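Local structure of aminotransferase (Streptomyces pactum, 4ZM4) at residues Thr13-Ile21 / Val38-Ser46. The protein belongs to the class-III aminotransferases, enzymes that work with pyridoxal phosphate, and forms a dimer of two identical chains. The protein carries 1 engineered substitution. Numbering follows the deposited sequence.
Sequences TNAESLDGI and VPLPLVVRS
The N-terminal helix of a class-III aminotransferase subunit, helix 14-22, lies on the chain 38-46, extended from Leu40 to Val44, which leads into the small four-stranded sheet that begins with strand 44-48; Asn14, Leu18 and Ile21 meet Pro41 and Val43. Asn14, in the first turn, makes the polar link: its OD1 accepts the backbone N of Val43 at 3.2 Å, almost straight at the hydrogen (177°), although the donor stands 54° out of the amide's carbonyl plane. Its CG is anti to the carbonyl carbon (chi1 -75°), which swings the amide across the 41-43 backbone. The helix itself sits close enough to put Asn14 CB 3.3 Å from Pro41 O. The ND2 end has a weak hydrogen bond to Asp54. Val43 rises into the helix face, its two methyls straddling Ser17 OG, each 3.5 Å from it. Val43 CG1 meets Ile21 CD1 tip to tip at 3.8 Å, while CG2 packs against Leu18 CB. Pro41 sets CB and CG against Ala15, Pro41 CB 3.8 Å from Ala15 CA, and the Leu18 side chain crosses that of Pro41 at about a right angle, CD2 nearest. His97 of the second subunit covers Ile21 and Val43; Val44 makes backbone hydrogen bonds to that subunit, and Arg45 is salt-bridged to Asp57 of its own chain and Glu98 of the second subunit. Helix and outermost strand of this chain's sheet thus meet at the dimer interface of a PLP-dependent aminotransferase fold.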
# COMPACT_ATOMS: atom_id res chain seq x y z
N THR B 13 -3.41 10.70 -30.02
CA THR B 13 -2.47 9.53 -30.17
C THR B 13 -1.89 9.02 -28.84
O THR B 13 -1.77 9.77 -27.88
CB THR B 13 -1.24 9.81 -31.06
OG1 THR B 13 -0.46 10.87 -30.50
CG2 THR B 13 -1.63 10.16 -32.50
N ASN B 14 -1.51 7.75 -28.83
CA ASN B 14 -0.86 7.15 -27.65
C ASN B 14 0.35 7.95 -27.17
O ASN B 14 0.45 8.25 -25.99
CB ASN B 14 -0.41 5.70 -27.96
CG ASN B 14 -1.57 4.72 -27.98
OD1 ASN B 14 -2.45 4.74 -27.11
ND2 ASN B 14 -1.55 3.81 -28.94
N ALA B 15 1.24 8.28 -28.09
CA ALA B 15 2.48 8.99 -27.77
C ALA B 15 2.19 10.37 -27.19
O ALA B 15 2.80 10.76 -26.19
CB ALA B 15 3.38 9.11 -28.99
N GLU B 16 1.28 11.10 -27.82
CA GLU B 16 0.91 12.44 -27.36
C GLU B 16 0.22 12.39 -26.01
O GLU B 16 0.40 13.27 -25.17
CB GLU B 16 -0.00 13.16 -28.38
CG GLU B 16 0.75 13.69 -29.62
CD GLU B 16 -0.12 13.93 -30.85
OE1 GLU B 16 -1.33 13.58 -30.85
OE2 GLU B 16 0.42 14.48 -31.83
N SER B 17 -0.62 11.37 -25.83
CA SER B 17 -1.38 11.23 -24.60
C SER B 17 -0.45 10.85 -23.46
O SER B 17 -0.59 11.37 -22.35
CB SER B 17 -2.52 10.23 -24.79
OG SER B 17 -2.89 9.68 -23.54
N LEU B 18 0.54 10.00 -23.73
CA LEU B 18 1.62 9.72 -22.74
C LEU B 18 2.46 10.95 -22.37
O LEU B 18 2.83 11.11 -21.21
CB LEU B 18 2.56 8.62 -23.23
CG LEU B 18 3.65 8.18 -22.24
CD1 LEU B 18 3.08 7.71 -20.91
CD2 LEU B 18 4.52 7.07 -22.81
N ASP B 19 2.74 11.82 -23.32
CA ASP B 19 3.46 13.06 -23.04
C ASP B 19 2.65 13.95 -22.12
O ASP B 19 3.21 14.61 -21.25
CB ASP B 19 3.85 13.82 -24.34
CG ASP B 19 5.03 13.18 -25.07
OD1 ASP B 19 5.89 12.54 -24.43
OD2 ASP B 19 5.13 13.31 -26.31
N GLY B 20 1.33 13.99 -22.32
CA GLY B 20 0.43 14.71 -21.44
C GLY B 20 0.49 14.15 -20.03
O GLY B 20 0.53 14.89 -19.03
N ILE B 21 0.56 12.84 -19.94
CA ILE B 21 0.62 12.18 -18.64
C ILE B 21 1.91 12.57 -17.92
O ILE B 21 1.89 12.87 -16.72
CB ILE B 21 0.41 10.66 -18.77
CG1 ILE B 21 -1.05 10.38 -19.14
CG2 ILE B 21 0.81 9.94 -17.50
CD1 ILE B 21 -1.30 8.96 -19.62
N VAL B 38 6.44 0.21 -21.70
CA VAL B 38 5.67 0.60 -22.88
C VAL B 38 6.54 1.49 -23.78
O VAL B 38 6.21 2.65 -24.03
CB VAL B 38 4.36 1.32 -22.51
CG1 VAL B 38 3.39 1.33 -23.68
CG2 VAL B 38 3.71 0.68 -21.31
N PRO B 39 7.68 0.96 -24.24
CA PRO B 39 8.57 1.76 -25.09
C PRO B 39 7.93 2.18 -26.43
O PRO B 39 8.34 3.18 -27.01
CB PRO B 39 9.77 0.84 -25.32
CG PRO B 39 9.23 -0.54 -25.10
CD PRO B 39 8.18 -0.42 -24.06
N LEU B 40 6.96 1.40 -26.91
CA LEU B 40 6.05 1.86 -27.94
C LEU B 40 4.80 2.29 -27.19
O LEU B 40 4.08 1.47 -26.63
CB LEU B 40 5.71 0.77 -28.95
CG LEU B 40 4.80 1.25 -30.10
CD1 LEU B 40 5.57 2.16 -31.06
CD2 LEU B 40 4.15 0.09 -30.86
N PRO B 41 4.56 3.59 -27.13
CA PRO B 41 3.51 4.08 -26.22
C PRO B 41 2.16 3.43 -26.39
O PRO B 41 1.73 3.19 -27.53
CB PRO B 41 3.43 5.57 -26.55
CG PRO B 41 4.80 5.91 -27.02
CD PRO B 41 5.34 4.68 -27.71
N LEU B 42 1.50 3.18 -25.26
CA LEU B 42 0.15 2.65 -25.19
C LEU B 42 -0.49 3.24 -23.97
O LEU B 42 -0.00 3.03 -22.86
CB LEU B 42 0.20 1.12 -25.06
CG LEU B 42 -1.09 0.33 -25.29
CD1 LEU B 42 -0.81 -1.14 -25.07
CD2 LEU B 42 -2.25 0.76 -24.39
N VAL B 43 -1.57 4.01 -24.16
CA VAL B 43 -2.32 4.55 -23.06
C VAL B 43 -3.71 3.93 -23.08
O VAL B 43 -4.40 3.96 -24.09
CB VAL B 43 -2.44 6.09 -23.14
CG1 VAL B 43 -3.19 6.61 -21.93
CG2 VAL B 43 -1.08 6.73 -23.22
N VAL B 44 -4.14 3.41 -21.95
CA VAL B 44 -5.42 2.70 -21.88
C VAL B 44 -6.58 3.66 -21.73
O VAL B 44 -6.47 4.67 -21.04
CB VAL B 44 -5.45 1.68 -20.70
CG1 VAL B 44 -6.80 0.99 -20.63
CG2 VAL B 44 -4.33 0.64 -20.89
N ARG B 45 -7.65 3.36 -22.44
CA ARG B 45 -8.91 4.06 -22.32
C ARG B 45 -9.93 3.20 -21.52
O ARG B 45 -10.69 3.72 -20.72
CB ARG B 45 -9.47 4.34 -23.71
CG ARG B 45 -10.96 4.71 -23.75
CD ARG B 45 -11.32 5.41 -25.07
NE ARG B 45 -10.63 6.70 -25.17
CZ ARG B 45 -10.57 7.45 -26.28
NH1 ARG B 45 -11.14 7.04 -27.40
NH2 ARG B 45 -9.91 8.61 -26.27
N SER B 46 -9.94 1.90 -21.80
CA SER B 46 -10.79 0.99 -21.09
C SER B 46 -10.23 -0.43 -21.23
O SER B 46 -9.35 -0.69 -22.05
CB SER B 46 -12.22 1.07 -21.63
OG SER B 46 -12.41 0.30 -22.83